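Putative transcriptional regulator (Clostridium difficile, PDB 3QI7) is of unknown function but, as a putative lipoprotein with a periplasmic-binding-protein-like fold, probably binds a small ligand, perhaps a sugar. Local coordinates at residues 310-315 / 343-348; 336-341 / 347-352. One frame throughout, in Å; residues are numbered along the deposited sequence. Where two conformers were deposited one is given.

Contact 1: 310-315 / 343-348; sequences LPSLAI and LRFGIG
At the last turn of helix 334-345, Phe345 packs edge-on against helix 306-324, its ring driven against the backbone and side chains of Ser312 and Leu313. The far edge of the ring does the touching: CZ of Phe345 lies 3.7 Å from N of Leu313, and the carbonyl carbon of Ser312 sits in the ring plane. CE1 reaches the root of the leucine side chain, with Leu313 CB 4.2 Å from Phe345 CE1. On the other side of CZ, CE2 approaches Ser312, whose small side chain leaves room for an aromatic edge close to the helix backbone. No hydrogen bond crosses here, so the contact is one of van der Waals packing between two helices of the lobe built on the larger, mixed sheet of a periplasmic-binding-protein-like fold. Phe345 CG stands anti to its carbonyl carbon (chi1 -60°), which sends the ring from the last helical turn toward helix 306-324. The ring of Phe309 also meets this ring, and Met304 touches the Phe345 side chain, while Met31 and Met35 of helix 26-42 touch Ser312. Just after Phe345 the chain leaves the helix at Gly346, whose positive phi of 61° is easily adopted without a side chain.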
loop_
_atom_site.group_PDB
_atom_site.type_symbol
_atom_site.label_atom_id
_atom_site.label_comp_id
_atom_site.label_asym_id
_atom_site.label_seq_id
_atom_site.Cartn_x
_atom_site.Cartn_y
_atom_site.Cartn_z
ATOM N N LEU A 310 -2.168 5.237 -1.456
ATOM C CA LEU A 310 -3.189 5.097 -2.493
ATOM C C LEU A 310 -4.423 5.958 -2.184
ATOM O O LEU A 310 -4.855 6.743 -3.040
ATOM C CB LEU A 310 -3.585 3.632 -2.751
ATOM C CG LEU A 310 -2.499 2.784 -3.420
ATOM C CD1 LEU A 310 -2.799 1.279 -3.248
ATOM C CD2 LEU A 310 -2.289 3.198 -4.918
ATOM N N PRO A 311 -4.998 5.819 -0.980
ATOM C CA PRO A 311 -6.171 6.668 -0.694
ATOM C C PRO A 311 -5.845 8.183 -0.665
ATOM O O PRO A 311 -6.642 8.978 -1.144
ATOM C CB PRO A 311 -6.667 6.148 0.673
ATOM C CG PRO A 311 -5.499 5.507 1.265
ATOM C CD PRO A 311 -4.727 4.897 0.132
ATOM N N SER A 312 -4.689 8.577 -0.144
ATOM C CA SER A 312 -4.331 10.001 -0.150
ATOM C C SER A 312 -4.133 10.537 -1.570
ATOM O O SER A 312 -4.558 11.652 -1.867
ATOM C CB SER A 312 -3.089 10.273 0.690
ATOM O OG SER A 312 -2.942 11.666 0.884
ATOM N N LEU A 313 -3.478 9.762 -2.434
ATOM C CA LEU A 313 -3.325 10.147 -3.843
ATOM C C LEU A 313 -4.690 10.237 -4.516
ATOM O O LEU A 313 -4.960 11.176 -5.280
ATOM C CB LEU A 313 -2.438 9.146 -4.609
ATOM C CG LEU A 313 -2.414 9.269 -6.143
ATOM C CD1 LEU A 313 -1.846 10.643 -6.537
ATOM C CD2 LEU A 313 -1.626 8.147 -6.849
ATOM N N ALA A 314 -5.530 9.229 -4.283
ATOM C CA ALA A 314 -6.891 9.203 -4.891
ATOM C C ALA A 314 -7.725 10.410 -4.463
ATOM O O ALA A 314 -8.426 11.017 -5.294
ATOM C CB ALA A 314 -7.634 7.873 -4.564
ATOM N N ILE A 315 -7.645 10.781 -3.191
ATOM C CA ILE A 315 -8.385 11.980 -2.725
ATOM C C ILE A 315 -7.897 13.268 -3.446
ATOM O O ILE A 315 -8.710 14.070 -3.909
ATOM C CB ILE A 315 -8.296 12.124 -1.189
ATOM C CG1 ILE A 315 -9.040 10.958 -0.517
ATOM C CG2 ILE A 315 -8.875 13.481 -0.725
ATOM C CD1 ILE A 315 -8.584 10.693 0.886
ATOM N N LEU A 343 4.378 16.696 -7.120
ATOM C CA LEU A 343 3.681 17.932 -6.687
ATOM C C LEU A 343 3.069 17.787 -5.300
ATOM O O LEU A 343 3.250 18.656 -4.443
ATOM C CB LEU A 343 2.553 18.271 -7.671
ATOM C CG LEU A 343 1.740 19.549 -7.464
ATOM C CD1 LEU A 343 2.698 20.752 -7.493
ATOM C CD2 LEU A 343 0.630 19.710 -8.536
ATOM N N ARG A 344 2.352 16.694 -5.061
ATOM C CA ARG A 344 1.525 16.612 -3.851
ATOM C C ARG A 344 2.242 15.941 -2.679
ATOM O O ARG A 344 1.840 16.141 -1.565
ATOM C CB ARG A 344 0.195 15.907 -4.135
ATOM C CG ARG A 344 -0.799 16.717 -4.994
ATOM C CD ARG A 344 -1.622 17.728 -4.123
ATOM N NE ARG A 344 -2.537 18.483 -4.966
ATOM C CZ ARG A 344 -2.303 19.679 -5.502
ATOM N NH1 ARG A 344 -1.175 20.341 -5.255
ATOM N NH2 ARG A 344 -3.213 20.215 -6.304
ATOM N N PHE A 345 3.259 15.127 -2.956
ATOM C CA PHE A 345 3.981 14.353 -1.930
ATOM C C PHE A 345 5.494 14.601 -1.884
ATOM O O PHE A 345 6.155 14.263 -0.891
ATOM C CB PHE A 345 3.761 12.858 -2.138
ATOM C CG PHE A 345 2.329 12.429 -2.066
ATOM C CD1 PHE A 345 1.519 12.471 -3.187
ATOM C CD2 PHE A 345 1.787 11.996 -0.875
ATOM C CE1 PHE A 345 0.220 12.056 -3.125
ATOM C CE2 PHE A 345 0.480 11.606 -0.796
ATOM C CZ PHE A 345 -0.319 11.641 -1.939
ATOM N N GLY A 346 6.062 15.157 -2.941
ATOM C CA GLY A 346 7.532 15.309 -3.038
ATOM C C GLY A 346 8.315 14.003 -3.016
ATOM O O GLY A 346 9.451 13.944 -2.508
ATOM N N ILE A 347 7.716 12.952 -3.560
ATOM C CA ILE A 347 8.368 11.668 -3.711
ATOM C C ILE A 347 8.322 11.162 -5.176
ATOM O O ILE A 347 7.423 11.505 -5.978
ATOM C CB ILE A 347 7.795 10.595 -2.736
ATOM C CG1 ILE A 347 6.394 10.124 -3.149
ATOM C CG2 ILE A 347 7.833 11.102 -1.255
ATOM C CD1 ILE A 347 5.712 9.169 -2.077
ATOM N N GLY A 348 9.295 10.311 -5.501
ATOM C CA GLY A 348 9.332 9.686 -6.822
ATOM C C GLY A 348 8.501 8.424 -6.823
ATOM O O GLY A 348 8.257 7.774 -5.776
#

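Contact 2: 336-341 / 347-352; sequences YLEAFT and IGSEFT
Leu337, Glu338 and Thr341, on one side of helix 334-345, pack against Ile347, Ser349 and Phe351 in a helix-turn-strand unit. A few residues after the helix ends, the chain has reversed, and strand 349-353 runs back beside it with segment axes 7.8 Å apart and directions 154° from each other. Strand 361-370 pairs antiparallel with this strand and ties it into the mixed sheet.

The apolar part centres on Phe351, which points from the strand toward the helix. CB of Leu337 stands 3.7 Å from the centroid of the Phe351 ring, almost on the ring normal, in a CH-pi contact, and Leu337 CD1 extends the cover to Phe351 CD2. Glu338 CG and Thr341 OG1 come to the edge of the same ring. Nearer the turn, Thr341 CG2, anti to its backbone N, lies 3.8 Å from Ile347 CG1. A beta-branched threonine suits this place because its methyl faces the turn while its hydroxyl stays on the helix.

The direct polar link is made by Glu338, whose extended chain runs alongside the Phe351 ring, pointing the other way. Phe351 N donates to Glu338 OE2 at 3.0 Å in a nearly straight bond (170°) that meets the carboxylate on its anti side, somewhat out of the carboxylate plane. A glutamate is long enough to span from helix to strand backbone.

A water also bridges helix and strand, within hydrogen-bonding distance of Glu338 O, Ile347 O and Ser349 OG, lying 2.8 Å from the Ser349 hydroxyl oxygen OG.

Inside the helix, Thr341 OG1 donates to Leu337 O at 2.8 Å, and Thr341 N reaches that same oxygen from the opposite face of the carbonyl plane.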
loop_
_atom_site.group_PDB
_atom_site.type_symbol
_atom_site.label_atom_id
_atom_site.label_comp_id
_atom_site.label_asym_id
_atom_site.label_seq_id
_atom_site.Cartn_x
_atom_site.Cartn_y
_atom_site.Cartn_z
ATOM N N TYR A 336 1.730 11.989 -16.162
ATOM C CA TYR A 336 0.836 12.845 -15.399
ATOM C C TYR A 336 0.804 12.468 -13.913
ATOM O O TYR A 336 0.951 13.318 -13.035
ATOM C CB TYR A 336 -0.583 12.829 -15.995
ATOM C CG TYR A 336 -1.497 13.745 -15.242
ATOM C CD1 TYR A 336 -2.116 13.322 -14.073
ATOM C CD2 TYR A 336 -1.702 15.057 -15.666
ATOM C CE1 TYR A 336 -2.925 14.168 -13.348
ATOM C CE2 TYR A 336 -2.522 15.912 -14.949
ATOM C CZ TYR A 336 -3.114 15.461 -13.785
ATOM O OH TYR A 336 -3.930 16.269 -13.056
ATOM N N LEU A 337 0.633 11.178 -13.632
ATOM C CA LEU A 337 0.505 10.710 -12.249
ATOM C C LEU A 337 1.825 10.793 -11.455
ATOM O O LEU A 337 1.822 11.096 -10.242
ATOM C CB LEU A 337 -0.051 9.281 -12.255
ATOM C CG LEU A 337 -1.480 9.150 -12.746
ATOM C CD1 LEU A 337 -1.788 7.710 -13.163
ATOM C CD2 LEU A 337 -2.448 9.673 -11.680
ATOM N N GLU A 338 2.945 10.568 -12.129
ATOM C CA GLU A 338 4.253 10.750 -11.514
ATOM C C GLU A 338 4.510 12.221 -11.172
ATOM O O GLU A 338 4.973 12.529 -10.058
ATOM C CB GLU A 338 5.361 10.156 -12.405
ATOM C CG GLU A 338 5.265 8.640 -12.441
ATOM C CD GLU A 338 6.126 7.972 -13.501
ATOM O OE1 GLU A 338 7.156 8.558 -13.936
ATOM O OE2 GLU A 338 5.749 6.842 -13.878
ATOM N N ALA A 339 4.213 13.124 -12.097
ATOM C CA ALA A 339 4.404 14.549 -11.809
ATOM C C ALA A 339 3.486 15.003 -10.666
ATOM O O ALA A 339 3.913 15.765 -9.791
ATOM C CB ALA A 339 4.191 15.408 -13.094
ATOM N N PHE A 340 2.226 14.549 -10.688
ATOM C CA PHE A 340 1.238 14.891 -9.645
ATOM C C PHE A 340 1.699 14.351 -8.292
ATOM O O PHE A 340 1.585 15.050 -7.278
ATOM C CB PHE A 340 -0.128 14.342 -10.019
ATOM C CG PHE A 340 -1.281 14.889 -9.201
ATOM C CD1 PHE A 340 -1.711 16.187 -9.363
ATOM C CD2 PHE A 340 -1.940 14.077 -8.269
ATOM C CE1 PHE A 340 -2.790 16.694 -8.608
ATOM C CE2 PHE A 340 -3.023 14.583 -7.501
ATOM C CZ PHE A 340 -3.452 15.866 -7.693
ATOM N N THR A 341 2.306 13.158 -8.279
ATOM C CA THR A 341 2.875 12.608 -7.047
ATOM C C THR A 341 4.039 13.472 -6.536
ATOM O O THR A 341 4.132 13.715 -5.351
ATOM C CB THR A 341 3.287 11.140 -7.248
ATOM O OG1 THR A 341 2.112 10.384 -7.567
ATOM C CG2 THR A 341 3.968 10.534 -6.002
ATOM N N ILE A 347 7.716 12.952 -3.560
ATOM C CA ILE A 347 8.368 11.668 -3.711
ATOM C C ILE A 347 8.322 11.162 -5.176
ATOM O O ILE A 347 7.423 11.505 -5.978
ATOM C CB ILE A 347 7.795 10.595 -2.736
ATOM C CG1 ILE A 347 6.394 10.124 -3.149
ATOM C CG2 ILE A 347 7.833 11.102 -1.255
ATOM C CD1 ILE A 347 5.712 9.169 -2.077
ATOM N N GLY A 348 9.295 10.311 -5.501
ATOM C CA GLY A 348 9.332 9.686 -6.822
ATOM C C GLY A 348 8.501 8.424 -6.823
ATOM O O GLY A 348 8.257 7.774 -5.776
ATOM N N SER A 349 8.075 8.050 -8.015
ATOM C CA SER A 349 7.200 6.920 -8.195
ATOM C C SER A 349 7.284 6.440 -9.640
ATOM O O SER A 349 7.775 7.142 -10.491
ATOM C CB SER A 349 5.735 7.362 -7.910
ATOM O OG SER A 349 5.275 8.352 -8.836
ATOM N N GLU A 350 6.775 5.250 -9.903
ATOM C CA GLU A 350 6.606 4.796 -11.285
ATOM C C GLU A 350 5.252 4.133 -11.426
ATOM O O GLU A 350 4.901 3.226 -10.661
ATOM C CB GLU A 350 7.727 3.828 -11.709
ATOM C CG GLU A 350 7.702 3.418 -13.215
ATOM C CD GLU A 350 8.699 2.291 -13.540
ATOM O OE1 GLU A 350 9.724 2.187 -12.841
ATOM O OE2 GLU A 350 8.464 1.497 -14.473
ATOM N N PHE A 351 4.489 4.603 -12.426
ATOM C CA PHE A 351 3.142 4.132 -12.709
ATOM C C PHE A 351 3.124 3.365 -14.030
ATOM O O PHE A 351 3.736 3.789 -15.015
ATOM C CB PHE A 351 2.150 5.312 -12.815
ATOM C CG PHE A 351 1.767 5.934 -11.488
ATOM C CD1 PHE A 351 2.642 6.812 -10.830
ATOM C CD2 PHE A 351 0.535 5.706 -10.925
ATOM C CE1 PHE A 351 2.293 7.394 -9.614
ATOM C CE2 PHE A 351 0.190 6.285 -9.698
ATOM C CZ PHE A 351 1.062 7.127 -9.057
ATOM N N THR A 352 2.422 2.240 -14.047
ATOM C CA THR A 352 2.385 1.353 -15.204
ATOM C C THR A 352 0.946 0.976 -15.549
ATOM O O THR A 352 0.227 0.499 -14.680
ATOM C CB THR A 352 3.164 0.057 -14.864
ATOM O OG1 THR A 352 4.487 0.398 -14.446
ATOM C CG2 THR A 352 3.221 -0.888 -16.076
HETATM O O HOH W 1 6.571 10.818 -8.557
HETATM O O HOH W 2 9.149 8.533 -12.114
#

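Overall arrangement
The two contacts have centres about 8 Å apart, on the same side of the centre of the chain, and share helix 334-345 with Ile347 and Gly348. Along the chain helix 306-324 comes first, then helix 334-345, then strand 349-353. Contact 1 sets the end of the second helix against the first; contact 2 folds the strand back along the second. They meet at Leu313, whose CD2 lies 3.6 Å from CZ of Phe351 and whose CD1 packs on Phe340. Through strand 361-370, which pairs with both 349-353 and 134-137, this C-terminal unit joins the sheet built mainly by N-terminal strands, so both chain ends contribute to one lobe.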